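Local coordinates for protein acyl-coenzyme A oxidase 3 (Yarrowia lipolytica, PDB 5YS9) that oxidizes aliphatic acyl-CoA esters of different chain lengths to (2E)-enoyl-CoA with FAD and molecular oxygen, producing hydrogen peroxide in peroxisomal fatty acid beta-oxidation, at residues D40-E43 against F44-G48; K97-T100 against E101-L105; Q373-Y376 against D377-T380; H561-T564 against A565-R569; A572-A576 against D577-Y581. All coordinates share one frame; numbering follows the deposited sequence.

Contact 1 of 5, residues D40-E43 against F44-G48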
loop_
_atom_site.group_PDB
_atom_site.type_symbol
_atom_site.label_atom_id
_atom_site.label_comp_id
_atom_site.label_asym_id
_atom_site.label_seq_id
_atom_site.Cartn_x
_atom_site.Cartn_y
_atom_site.Cartn_z
ATOM N N ASP A 40 -4.315 -6.160 33.089
ATOM C CA ASP A 40 -2.930 -5.730 33.353
ATOM C C ASP A 40 -2.113 -5.472 32.086
ATOM O O ASP A 40 -1.178 -4.666 32.102
ATOM C CB ASP A 40 -2.203 -6.724 34.245
ATOM C CG ASP A 40 -2.786 -6.804 35.642
ATOM O OD1 ASP A 40 -3.442 -5.844 36.119
ATOM O OD2 ASP A 40 -2.553 -7.855 36.279
ATOM N N MET A 41 -2.445 -6.157 30.993
ATOM C CA MET A 41 -1.813 -5.874 29.715
ATOM C C MET A 41 -2.297 -4.513 29.151
ATOM O O MET A 41 -1.511 -3.745 28.617
ATOM C CB MET A 41 -2.092 -7.032 28.746
ATOM C CG MET A 41 -1.226 -7.047 27.505
ATOM S SD MET A 41 0.501 -7.139 27.960
ATOM C CE MET A 41 0.837 -8.880 27.721
ATOM N N THR A 42 -3.576 -4.204 29.335
ATOM C CA THR A 42 -4.136 -2.931 28.964
ATOM C C THR A 42 -3.516 -1.790 29.772
ATOM O O THR A 42 -3.247 -0.714 29.202
ATOM C CB THR A 42 -5.667 -2.921 29.122
ATOM O OG1 THR A 42 -6.206 -4.111 28.538
ATOM C CG2 THR A 42 -6.250 -1.749 28.443
ATOM N N GLU A 43 -3.274 -2.016 31.071
ATOM C CA GLU A 43 -2.518 -1.028 31.922
ATOM C C GLU A 43 -1.076 -0.767 31.458
ATOM O O GLU A 43 -0.618 0.387 31.437
ATOM C CB GLU A 43 -2.518 -1.426 33.409
ATOM C CG GLU A 43 -3.754 -0.944 34.166
ATOM C CD GLU A 43 -3.932 -1.621 35.505
ATOM O OE1 GLU A 43 -5.111 -1.804 35.909
ATOM O OE2 GLU A 43 -2.895 -1.982 36.120
ATOM N N PHE A 44 -0.369 -1.815 31.058
ATOM C CA PHE A 44 0.932 -1.596 30.466
ATOM C C PHE A 44 0.877 -0.743 29.175
ATOM O O PHE A 44 1.680 0.142 29.005
ATOM C CB PHE A 44 1.641 -2.922 30.201
ATOM C CG PHE A 44 2.973 -2.755 29.521
ATOM C CD1 PHE A 44 4.036 -2.208 30.205
ATOM C CD2 PHE A 44 3.132 -3.065 28.173
ATOM C CE1 PHE A 44 5.250 -2.029 29.575
ATOM C CE2 PHE A 44 4.345 -2.893 27.545
ATOM C CZ PHE A 44 5.409 -2.372 28.250
ATOM N N LEU A 45 -0.054 -1.027 28.263
ATOM C CA LEU A 45 -0.135 -0.270 27.000
ATOM C C LEU A 45 -0.426 1.191 27.206
ATOM O O LEU A 45 0.122 2.031 26.498
ATOM C CB LEU A 45 -1.169 -0.870 26.058
ATOM C CG LEU A 45 -0.736 -2.183 25.441
ATOM C CD1 LEU A 45 -1.917 -2.938 24.859
ATOM C CD2 LEU A 45 0.321 -1.938 24.384
ATOM N N HIS A 46 -1.283 1.500 28.167
ATOM C CA HIS A 46 -1.727 2.876 28.363
ATOM C C HIS A 46 -1.161 3.531 29.634
ATOM O O HIS A 46 -1.652 4.580 30.034
ATOM C CB HIS A 46 -3.239 2.883 28.382
ATOM C CG HIS A 46 -3.831 2.509 27.077
ATOM N ND1 HIS A 46 -3.720 3.319 25.963
ATOM C CD2 HIS A 46 -4.520 1.407 26.686
ATOM C CE1 HIS A 46 -4.364 2.756 24.959
ATOM N NE2 HIS A 46 -4.833 1.587 25.365
ATOM N N GLY A 47 -0.151 2.914 30.264
ATOM C CA GLY A 47 0.555 3.512 31.405
ATOM C C GLY A 47 -0.247 3.674 32.676
ATOM O O GLY A 47 -0.243 4.714 33.280
ATOM N N GLY A 48 -0.981 2.647 33.055
ATOM C CA GLY A 48 -1.625 2.590 34.339
ATOM C C GLY A 48 -3.133 2.652 34.323
ATOM O O GLY A 48 -3.772 2.877 33.279
#

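Contact 2 of 5, residues K97-T100 against E101-L105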
loop_
_atom_site.group_PDB
_atom_site.type_symbol
_atom_site.label_atom_id
_atom_site.label_comp_id
_atom_site.label_asym_id
_atom_site.label_seq_id
_atom_site.Cartn_x
_atom_site.Cartn_y
_atom_site.Cartn_z
ATOM N N LYS A 97 -16.205 22.399 26.112
ATOM C CA LYS A 97 -16.395 23.078 27.367
ATOM C C LYS A 97 -15.679 22.325 28.478
ATOM O O LYS A 97 -14.917 22.935 29.215
ATOM C CB LYS A 97 -17.886 23.222 27.696
ATOM C CG LYS A 97 -18.194 24.322 28.707
ATOM C CD LYS A 97 -19.378 23.930 29.585
ATOM C CE LYS A 97 -19.789 25.043 30.544
ATOM N NZ LYS A 97 -20.966 24.622 31.349
ATOM N N LYS A 98 -16.048 21.054 28.632
ATOM C CA LYS A 98 -15.589 20.090 29.651
ATOM C C LYS A 98 -14.156 19.509 29.692
ATOM O O LYS A 98 -13.610 19.289 30.756
ATOM C CB LYS A 98 -16.600 18.938 29.743
ATOM C CG LYS A 98 -17.408 18.683 28.475
ATOM C CD LYS A 98 -18.666 17.860 28.734
ATOM C CE LYS A 98 -18.432 16.366 28.542
ATOM N NZ LYS A 98 -19.404 15.524 29.300
ATOM N N ASP A 99 -13.599 19.205 28.532
ATOM C CA ASP A 99 -12.340 18.435 28.345
ATOM C C ASP A 99 -11.080 19.204 28.754
ATOM O O ASP A 99 -10.935 20.368 28.398
ATOM C CB ASP A 99 -12.109 18.119 26.854
ATOM C CG ASP A 99 -12.836 16.886 26.356
ATOM O OD1 ASP A 99 -13.328 16.056 27.139
ATOM O OD2 ASP A 99 -12.892 16.711 25.116
ATOM N N THR A 100 -10.136 18.524 29.397
ATOM C CA THR A 100 -8.765 19.016 29.559
ATOM C C THR A 100 -7.997 18.805 28.242
ATOM O O THR A 100 -8.450 18.067 27.402
ATOM C CB THR A 100 -8.055 18.271 30.687
ATOM O OG1 THR A 100 -7.802 16.925 30.278
ATOM C CG2 THR A 100 -8.918 18.271 32.000
ATOM N N GLU A 101 -6.860 19.467 28.054
ATOM C CA GLU A 101 -6.010 19.271 26.872
ATOM C C GLU A 101 -5.717 17.767 26.629
ATOM O O GLU A 101 -5.773 17.288 25.515
ATOM C CB GLU A 101 -4.687 20.085 27.033
ATOM C CG GLU A 101 -3.639 19.973 25.896
ATOM C CD GLU A 101 -2.265 20.617 26.226
ATOM O OE1 GLU A 101 -2.224 21.754 26.752
ATOM O OE2 GLU A 101 -1.208 19.989 25.944
ATOM N N LYS A 102 -5.392 17.042 27.679
ATOM C CA LYS A 102 -5.055 15.627 27.567
ATOM C C LYS A 102 -6.287 14.832 27.068
ATOM O O LYS A 102 -6.185 13.927 26.233
ATOM C CB LYS A 102 -4.568 15.073 28.928
ATOM C CG LYS A 102 -3.979 13.671 28.878
ATOM C CD LYS A 102 -3.724 13.096 30.266
ATOM C CE LYS A 102 -2.644 12.000 30.236
ATOM N NZ LYS A 102 -2.853 10.938 31.274
ATOM N N GLU A 103 -7.446 15.178 27.598
ATOM C CA GLU A 103 -8.646 14.485 27.225
ATOM C C GLU A 103 -8.981 14.737 25.768
ATOM O O GLU A 103 -9.332 13.813 25.042
ATOM C CB GLU A 103 -9.798 14.928 28.107
ATOM C CG GLU A 103 -9.711 14.379 29.509
ATOM C CD GLU A 103 -10.785 14.930 30.394
ATOM O OE1 GLU A 103 -11.097 16.131 30.323
ATOM O OE2 GLU A 103 -11.311 14.143 31.171
ATOM N N ALA A 104 -8.867 16.002 25.377
ATOM C CA ALA A 104 -9.206 16.472 24.049
ATOM C C ALA A 104 -8.268 15.854 22.999
ATOM O O ALA A 104 -8.724 15.321 21.995
ATOM C CB ALA A 104 -9.171 17.991 24.006
ATOM N N LEU A 105 -6.975 15.864 23.245
ATOM C CA LEU A 105 -6.038 15.203 22.322
ATOM C C LEU A 105 -6.380 13.705 22.112
ATOM O O LEU A 105 -6.387 13.212 20.982
ATOM C CB LEU A 105 -4.595 15.345 22.818
ATOM C CG LEU A 105 -3.517 14.711 21.915
ATOM C CD1 LEU A 105 -3.509 15.390 20.542
ATOM C CD2 LEU A 105 -2.134 14.767 22.546
#

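Contact 3 of 5, residues Q373-Y376 against D377-T380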
loop_
_atom_site.group_PDB
_atom_site.type_symbol
_atom_site.label_atom_id
_atom_site.label_comp_id
_atom_site.label_asym_id
_atom_site.label_seq_id
_atom_site.Cartn_x
_atom_site.Cartn_y
_atom_site.Cartn_z
ATOM N N GLN A 373 7.608 10.714 25.262
ATOM C CA GLN A 373 6.857 11.699 26.053
ATOM C C GLN A 373 7.435 11.803 27.477
ATOM O O GLN A 373 7.516 12.897 28.032
ATOM C CB GLN A 373 5.351 11.378 26.076
ATOM C CG GLN A 373 4.456 12.368 26.836
ATOM C CD GLN A 373 4.445 13.814 26.282
ATOM O OE1 GLN A 373 4.471 14.061 25.061
ATOM N NE2 GLN A 373 4.377 14.780 27.199
ATOM N N ILE A 374 7.831 10.667 28.036
ATOM C CA ILE A 374 8.437 10.594 29.359
ATOM C C ILE A 374 9.843 11.213 29.338
ATOM O O ILE A 374 10.118 12.070 30.154
ATOM C CB ILE A 374 8.493 9.142 29.897
ATOM C CG1 ILE A 374 7.074 8.548 30.078
ATOM C CG2 ILE A 374 9.257 9.079 31.218
ATOM C CD1 ILE A 374 7.042 7.029 29.984
ATOM N N GLN A 375 10.708 10.836 28.392
ATOM C CA GLN A 375 12.036 11.474 28.320
ATOM C C GLN A 375 11.903 12.991 28.130
ATOM O O GLN A 375 12.547 13.764 28.847
ATOM C CB GLN A 375 12.955 10.843 27.276
ATOM C CG GLN A 375 13.800 9.727 27.865
ATOM C CD GLN A 375 14.439 8.842 26.808
ATOM O OE1 GLN A 375 14.876 9.320 25.755
ATOM N NE2 GLN A 375 14.486 7.543 27.075
ATOM N N TYR A 376 11.023 13.414 27.226
ATOM C CA TYR A 376 10.717 14.826 27.107
ATOM C C TYR A 376 10.255 15.474 28.438
ATOM O O TYR A 376 10.708 16.559 28.757
ATOM C CB TYR A 376 9.709 15.083 25.987
ATOM C CG TYR A 376 9.248 16.524 25.931
ATOM C CD1 TYR A 376 10.006 17.501 25.284
ATOM C CD2 TYR A 376 8.074 16.922 26.575
ATOM C CE1 TYR A 376 9.586 18.828 25.260
ATOM C CE2 TYR A 376 7.646 18.241 26.563
ATOM C CZ TYR A 376 8.397 19.191 25.905
ATOM O OH TYR A 376 7.965 20.501 25.902
ATOM N N ASP A 377 9.369 14.834 29.206
ATOM C CA ASP A 377 8.878 15.434 30.473
ATOM C C ASP A 377 9.981 15.575 31.539
ATOM O O ASP A 377 10.096 16.631 32.151
ATOM C CB ASP A 377 7.641 14.701 31.041
ATOM C CG ASP A 377 6.399 14.861 30.148
ATOM O OD1 ASP A 377 6.357 15.750 29.278
ATOM O OD2 ASP A 377 5.458 14.080 30.287
ATOM N N GLN A 378 10.810 14.550 31.715
ATOM C CA GLN A 378 11.894 14.601 32.721
ATOM C C GLN A 378 12.960 15.649 32.313
ATOM O O GLN A 378 13.578 16.278 33.174
ATOM C CB GLN A 378 12.547 13.213 33.046
ATOM C CG GLN A 378 12.401 12.133 32.002
ATOM C CD GLN A 378 12.748 10.726 32.452
ATOM O OE1 GLN A 378 12.155 10.217 33.412
ATOM N NE2 GLN A 378 13.633 10.044 31.687
ATOM N N THR A 379 13.140 15.847 31.006
ATOM C CA THR A 379 14.118 16.774 30.488
ATOM C C THR A 379 13.624 18.209 30.639
ATOM O O THR A 379 14.417 19.090 30.928
ATOM C CB THR A 379 14.477 16.401 29.042
ATOM O OG1 THR A 379 15.096 15.122 29.071
ATOM C CG2 THR A 379 15.438 17.374 28.417
ATOM N N THR A 380 12.326 18.439 30.472
ATOM C CA THR A 380 11.742 19.757 30.693
ATOM C C THR A 380 11.754 20.083 32.192
ATOM O O THR A 380 12.064 21.215 32.573
ATOM C CB THR A 380 10.313 19.849 30.087
ATOM O OG1 THR A 380 10.430 19.855 28.665
ATOM C CG2 THR A 380 9.546 21.131 30.529
#

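Contact 4 of 5, residues H561-T564 against A565-R569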
loop_
_atom_site.group_PDB
_atom_site.type_symbol
_atom_site.label_atom_id
_atom_site.label_comp_id
_atom_site.label_asym_id
_atom_site.label_seq_id
_atom_site.Cartn_x
_atom_site.Cartn_y
_atom_site.Cartn_z
ATOM N N HIS A 561 16.197 2.330 18.393
ATOM C CA HIS A 561 15.357 3.039 19.378
ATOM C C HIS A 561 14.021 2.324 19.758
ATOM O O HIS A 561 13.646 2.294 20.931
ATOM C CB HIS A 561 15.144 4.532 18.998
ATOM C CG HIS A 561 14.807 5.384 20.181
ATOM N ND1 HIS A 561 15.669 5.541 21.251
ATOM C CD2 HIS A 561 13.678 6.057 20.505
ATOM C CE1 HIS A 561 15.090 6.296 22.170
ATOM N NE2 HIS A 561 13.883 6.625 21.740
ATOM N N LEU A 562 13.317 1.752 18.777
ATOM C CA LEU A 562 12.111 0.903 19.023
ATOM C C LEU A 562 12.399 -0.284 19.935
ATOM O O LEU A 562 11.637 -0.571 20.821
ATOM C CB LEU A 562 11.528 0.364 17.686
ATOM C CG LEU A 562 10.797 1.396 16.809
ATOM C CD1 LEU A 562 10.823 1.039 15.337
ATOM C CD2 LEU A 562 9.373 1.555 17.304
ATOM N N VAL A 563 13.507 -0.972 19.674
ATOM C CA VAL A 563 13.982 -2.098 20.484
ATOM C C VAL A 563 14.248 -1.634 21.929
ATOM O O VAL A 563 13.778 -2.210 22.900
ATOM C CB VAL A 563 15.289 -2.661 19.855
ATOM C CG1 VAL A 563 15.998 -3.650 20.785
ATOM C CG2 VAL A 563 15.011 -3.281 18.484
ATOM N N THR A 564 15.019 -0.572 22.057
ATOM C CA THR A 564 15.378 -0.040 23.357
ATOM C C THR A 564 14.157 0.384 24.145
ATOM O O THR A 564 13.978 -0.036 25.292
ATOM C CB THR A 564 16.416 1.069 23.171
ATOM O OG1 THR A 564 17.646 0.400 22.938
ATOM C CG2 THR A 564 16.568 1.932 24.362
ATOM N N ALA A 565 13.284 1.158 23.517
ATOM C CA ALA A 565 12.089 1.640 24.211
ATOM C C ALA A 565 11.159 0.519 24.651
ATOM O O ALA A 565 10.593 0.593 25.750
ATOM C CB ALA A 565 11.349 2.652 23.370
ATOM N N PHE A 566 11.020 -0.531 23.836
ATOM C CA PHE A 566 10.215 -1.678 24.262
ATOM C C PHE A 566 10.746 -2.288 25.583
ATOM O O PHE A 566 10.025 -2.373 26.574
ATOM C CB PHE A 566 10.155 -2.737 23.139
ATOM C CG PHE A 566 8.890 -3.587 23.117
ATOM C CD1 PHE A 566 8.015 -3.685 24.207
ATOM C CD2 PHE A 566 8.608 -4.347 21.990
ATOM C CE1 PHE A 566 6.885 -4.511 24.153
ATOM C CE2 PHE A 566 7.478 -5.174 21.932
ATOM C CZ PHE A 566 6.630 -5.261 23.013
ATOM N N TYR A 567 12.023 -2.660 25.600
ATOM C CA TYR A 567 12.653 -3.268 26.802
ATOM C C TYR A 567 12.661 -2.355 28.040
ATOM O O TYR A 567 12.269 -2.784 29.136
ATOM C CB TYR A 567 14.060 -3.755 26.453
ATOM C CG TYR A 567 14.076 -4.981 25.547
ATOM C CD1 TYR A 567 13.355 -6.127 25.874
ATOM C CD2 TYR A 567 14.834 -5.011 24.359
ATOM C CE1 TYR A 567 13.383 -7.262 25.062
ATOM C CE2 TYR A 567 14.872 -6.152 23.538
ATOM C CZ TYR A 567 14.137 -7.265 23.898
ATOM O OH TYR A 567 14.174 -8.403 23.134
ATOM N N GLU A 568 13.030 -1.085 27.831
ATOM C CA GLU A 568 13.068 -0.077 28.911
ATOM C C GLU A 568 11.730 0.097 29.582
ATOM O O GLU A 568 11.664 0.265 30.795
ATOM C CB GLU A 568 13.586 1.307 28.425
ATOM C CG GLU A 568 14.999 1.693 28.903
ATOM C CD GLU A 568 15.951 2.201 27.798
ATOM O OE1 GLU A 568 16.937 1.470 27.506
ATOM O OE2 GLU A 568 15.741 3.318 27.233
ATOM N N ARG A 569 10.658 0.082 28.800
ATOM C CA ARG A 569 9.305 0.317 29.335
ATOM C C ARG A 569 8.795 -0.924 30.063
ATOM O O ARG A 569 8.049 -0.800 31.024
ATOM C CB ARG A 569 8.298 0.736 28.228
ATOM C CG ARG A 569 8.525 2.098 27.546
ATOM C CD ARG A 569 8.354 3.342 28.429
ATOM N NE ARG A 569 7.212 3.265 29.343
ATOM C CZ ARG A 569 7.235 3.519 30.657
ATOM N NH1 ARG A 569 8.337 3.923 31.287
ATOM N NH2 ARG A 569 6.115 3.382 31.352
#

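Contact 5 of 5, residues A572-A576 against D577-Y581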
loop_
_atom_site.group_PDB
_atom_site.type_symbol
_atom_site.label_atom_id
_atom_site.label_comp_id
_atom_site.label_asym_id
_atom_site.label_seq_id
_atom_site.Cartn_x
_atom_site.Cartn_y
_atom_site.Cartn_z
ATOM N N ALA A 572 10.720 -0.906 33.301
ATOM C CA ALA A 572 10.242 0.186 34.156
ATOM C C ALA A 572 8.823 0.039 34.688
ATOM O O ALA A 572 8.578 0.450 35.803
ATOM C CB ALA A 572 10.355 1.522 33.431
ATOM N N SER A 573 7.882 -0.496 33.908
ATOM C CA SER A 573 6.442 -0.372 34.247
ATOM C C SER A 573 5.562 -1.629 34.188
ATOM O O SER A 573 4.401 -1.566 34.549
ATOM C CB SER A 573 5.805 0.683 33.344
ATOM O OG SER A 573 5.772 0.207 32.013
ATOM N N ALA A 574 6.098 -2.754 33.750
ATOM C CA ALA A 574 5.307 -3.972 33.603
ATOM C C ALA A 574 5.152 -4.781 34.912
ATOM O O ALA A 574 6.145 -5.261 35.514
ATOM C CB ALA A 574 5.938 -4.842 32.522
ATOM N N LYS A 575 3.900 -4.975 35.326
ATOM C CA LYS A 575 3.581 -5.878 36.436
ATOM C C LYS A 575 4.071 -7.301 36.156
ATOM O O LYS A 575 4.194 -7.715 34.999
ATOM C CB LYS A 575 2.081 -5.898 36.699
ATOM C CG LYS A 575 1.574 -4.662 37.376
ATOM C CD LYS A 575 0.080 -4.750 37.498
ATOM C CE LYS A 575 -0.416 -3.559 38.291
ATOM N NZ LYS A 575 -1.890 -3.609 38.508
ATOM N N ALA A 576 4.312 -8.045 37.228
ATOM C CA ALA A 576 4.986 -9.327 37.146
ATOM C C ALA A 576 4.209 -10.330 36.311
ATOM O O ALA A 576 4.854 -11.124 35.622
ATOM C CB ALA A 576 5.263 -9.902 38.552
ATOM N N ASP A 577 2.866 -10.313 36.382
ATOM C CA ASP A 577 2.040 -11.352 35.715
ATOM C C ASP A 577 1.994 -11.241 34.167
ATOM O O ASP A 577 1.779 -12.256 33.464
ATOM C CB ASP A 577 0.635 -11.520 36.335
ATOM C CG ASP A 577 -0.166 -10.236 36.413
ATOM O OD1 ASP A 577 0.030 -9.296 35.613
ATOM O OD2 ASP A 577 -1.026 -10.173 37.310
ATOM N N VAL A 578 2.279 -10.046 33.653
ATOM C CA VAL A 578 2.360 -9.834 32.220
ATOM C C VAL A 578 3.782 -9.832 31.700
ATOM O O VAL A 578 3.975 -10.104 30.519
ATOM C CB VAL A 578 1.631 -8.549 31.772
ATOM C CG1 VAL A 578 0.122 -8.763 31.799
ATOM C CG2 VAL A 578 2.015 -7.329 32.604
ATOM N N LYS A 579 4.771 -9.562 32.566
ATOM C CA LYS A 579 6.135 -9.276 32.134
ATOM C C LYS A 579 6.707 -10.357 31.193
ATOM O O LYS A 579 7.224 -10.005 30.103
ATOM C CB LYS A 579 7.059 -8.989 33.342
ATOM C CG LYS A 579 8.550 -8.839 33.014
ATOM C CD LYS A 579 9.386 -8.354 34.199
ATOM C CE LYS A 579 9.257 -6.844 34.440
ATOM N NZ LYS A 579 10.378 -6.275 35.252
ATOM N N PRO A 580 6.583 -11.670 31.570
ATOM C CA PRO A 580 7.182 -12.694 30.668
ATOM C C PRO A 580 6.577 -12.716 29.276
ATOM O O PRO A 580 7.284 -13.043 28.321
ATOM C CB PRO A 580 6.961 -14.030 31.376
ATOM C CG PRO A 580 6.456 -13.694 32.730
ATOM C CD PRO A 580 5.966 -12.279 32.759
ATOM N N TYR A 581 5.292 -12.375 29.174
ATOM C CA TYR A 581 4.558 -12.390 27.875
ATOM C C TYR A 581 4.955 -11.178 27.034
ATOM O O TYR A 581 5.119 -11.296 25.822
ATOM C CB TYR A 581 3.041 -12.523 28.088
ATOM C CG TYR A 581 2.754 -13.733 28.974
ATOM C CD1 TYR A 581 2.815 -15.048 28.460
ATOM C CD2 TYR A 581 2.496 -13.574 30.343
ATOM C CE1 TYR A 581 2.622 -16.145 29.282
ATOM C CE2 TYR A 581 2.281 -14.676 31.174
ATOM C CZ TYR A 581 2.355 -15.935 30.647
ATOM O OH TYR A 581 2.150 -16.972 31.485
#

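Contact 1 of 5, residues D40-E43 against F44-G48
E43 and G48 close the C-terminal end of helix 38-46 in a Schellman motif. G48 N donates to E43 O over 2.8 Å at an N-H...O angle of 158°. Between them G47 leaves the helix with positive phi (67°), a conformation that costs a glycine little. At the backbone angles of G48 a side chain would run into the carbonyl oxygen before it; the same residue is the N-cap of helix 49-63, so one short turn ends one helix and begins the next. Regular helical bonds precede the turn: F44 N to D40 O, L45 N to M41 O and H46 N to T42 O, each 3.1 Å.

Side-chain contacts run four or five residues ahead. With OG1 at chi1 -47°, the methyl CG2 of T42 falls anti to the backbone N and meets the imidazole rim, CG2 to H46 CD2 4.0 Å. That rim also turns to the backbone, with T42 O near the ring plane. The first carbons of E43 lie along the turn, CG 3.7 Å from G48 C. L45 rests its branch point on a carbonyl, CG to M41 O 3.6 Å.

Polar ends find partners beyond the helix: E43 OE2 forms a salt bridge with K575, and T42 OG1 hydrogen-bonds A636 O. F44 packs on I570 and S573 of helix 547-573, while M41 and L45 touch Y363. In the last turn L45 O accepts from K366 NZ, and H46 O from N51 ND2.

Contact 2 of 5, residues K97-T100 against E101-L105
T100 and E103 grip each other by reciprocal hydrogen bonds. T100 N donates to E103 OE1 over 2.7 Å, nearly straight at 169°; OE1 receives it on its anti lone pair, away from OE2. In return E103 N donates to T100 OG1 over 3.2 Å. A weak bond of 3.4 Å from T100 OG1 to E103 OE1 crosses the pair. The threonine hydroxyl can serve the helix because chi1 of 70° sets OG1 between the backbone N and the carbonyl carbon; the methyl is left beside the carboxylate, CG2 to E103 OE1 3.5 Å. Together these bonds form a capping box with T100 as N-cap of helix 101-111, the first regular backbone bond running from A104 N to T100 O at 2.9 Å. Were E103 replaced by alanine, T100 N would lose its acceptor, R57 would probably be left without its carboxylate mate, and the start of the helix is likely to be less well defined.

Next to this box a second carboxylate approaches. D99 OD1 comes within 3.9 Å of E103 OE1, the two carboxylate planes 60° apart, and this closeness is probably eased by arginines: D99 OD2 forms a salt bridge with R107, one turn beyond E103 in helix 101-111, and E103 OE2 another with R57 of helix 49-63. D99 OD2 also passes 3.8 Å from A104 CA.

Contact 3 of 5, residues Q373-Y376 against D377-T380
Y376 and T380 mark the close-packed side of this turn of helix 349-385. The threonine hydroxyl sits over one face of the phenol ring, offset toward its rim, with OG1 3.5 Å from Y376 CZ. The ring is carried there by CG standing anti to the backbone N (chi1 174°), and its edge meets the next residue, CD2 3.4 Å from D377 OD1. T380 OG1 also makes a weak bond back to Y376 O. One residue earlier the grip is firmer: Q375 O accepts both T379 OG1, over 2.9 Å, and T379 N, over 3.1 Å, the two donors approaching from opposite faces of the carbonyl plane. With an alanine in place of Y376, the hydroxyl of T380 would probably lose the surface it rests on, and a gap would be likely between this turn and the leucine and isoleucine beyond it.

The other side is mostly polar, and looser at its amide ends. Q373 bends at chi2 to bring its amide across D377, but the bond from NE2 to D377 OD2 is weak at 3.3 Å, and the amide and carboxylate planes stand 68° apart. Q378, exposed to solvent, crosses I374 and Q375 obliquely: OE1 lies 3.8 Å from I374 CG2, and the Q378 and Q375 amide planes are 18° apart.

In the C-alpha1 region of the oxidase this stretch packs against two long helices: Y376 and T379 touch L401, and Q375 touches L404, of helix 391-428, while Y376 also meets I303, and Q373 meets V307, of helix 300-330.

Contact 4 of 5, residues H561-T564 against A565-R569
H561 to T564 and A565 to R569 form two successive turns of the alpha-helix 547-573, in the C-terminal helical region of the oxidase, and four i to i+4 backbone bonds join them. A565 N to H561 O is short, 2.8 Å; F566 N to L562 O is 3.1 Å. Y567 N to V563 O is longer, 3.3 Å, and E568 N reaches T564 O over 2.9 Å.

Two pairs of side chains run side by side in the same direction. V563 and Y567 make the apolar one: CG1 of V563 lies against CE2 and CD2 of the Y567 ring, 3.9 Å from CE2, and CD2 of Y567 lies 3.3 Å from V563 O. Further out the phenol slots between helices 507-534 and 579-596, touching L510, I511, A586 and T590, and its OH is held by N587 OD1. On the exposed flank T564 and E568 make the second pair. F566 turns to a third neighbour, packing on Y363 and A364 of helix 349-385, so successive residues of this helix face different helices of the bundle.

E568 is bent at chi2 (131°), which brings its carboxylate alongside the threonine methyl: CG2 of T564 lies 3.2 Å from E568 OE1 and 3.3 Å from E568 OE2.

Contact 5 of 5, residues A572-A576 against D577-Y581
V578 and K575 set the shape of the turn between helices 547-573 and 579-596. The valine sits with CG2 between its backbone N and carbonyl carbon (chi1 -75° for CG1), so that this methyl lies against K575 O, 3.3 Å away. The same carbonyl takes weak bonds from V578 N (3.3 Å) and K579 N (3.1 Å, bent to 129°). K579 N is shared with A576 O, again weakly, so no single strong bond holds the turn; it is knit from several imperfect ones.

The side chains leave it in different directions. K579 starts over K575 O with its CB, then bends at chi3 so that CE swings back alongside the preceding loop, 3.7 Å from A574 O; the CB of A574 points toward this chain. P580 lays its ring against the turn from the helix side, CD 3.3 Å from A576 O; as a proline it has no N-H to offer that carbonyl. K575, fully extended, and D577 diverge: D577 OD1 is 4.1 Å from K575 CB, yet 6.7 Å from K575 NZ, so their opposite charges do not meet. NZ is taken instead by a salt bridge to E43 OE2. Beyond the turn, D577 O lies at the edge of the Y581 ring, in its plane.

Helix 38-46 lies against much of this connection: V578 touches D40 and M41, A574 rests on F44, and D577 OD2 comes close to the like-charged D40 OD2. Y581 continues to F36 and K35, and its carbonyl accepts from Y633, so Y581 joins the start of helix 579-596 to the loop at K35-F36 and to helix 630-635.

From the N terminus the five contacts follow in series; each is local, and none nests in or crosses another. Contact 1 closes the turn between helices 38-46 and 49-63. Contact 2 begins helix 101-111 and stays apart, its nearest atoms about 7 Å from contacts 1 and 3. Contacts 3 and 4 are single spans within long helices, 349-385 and 547-573, and meet where I374 CD1 lies 3.6 Å from R569 CZ. Contact 5 continues contact 4's helix into the turn before helix 579-596. Contact 1 binds the N-terminal region to the C-terminal one: F44 touches R569 and S573, and E43 pairs with K575.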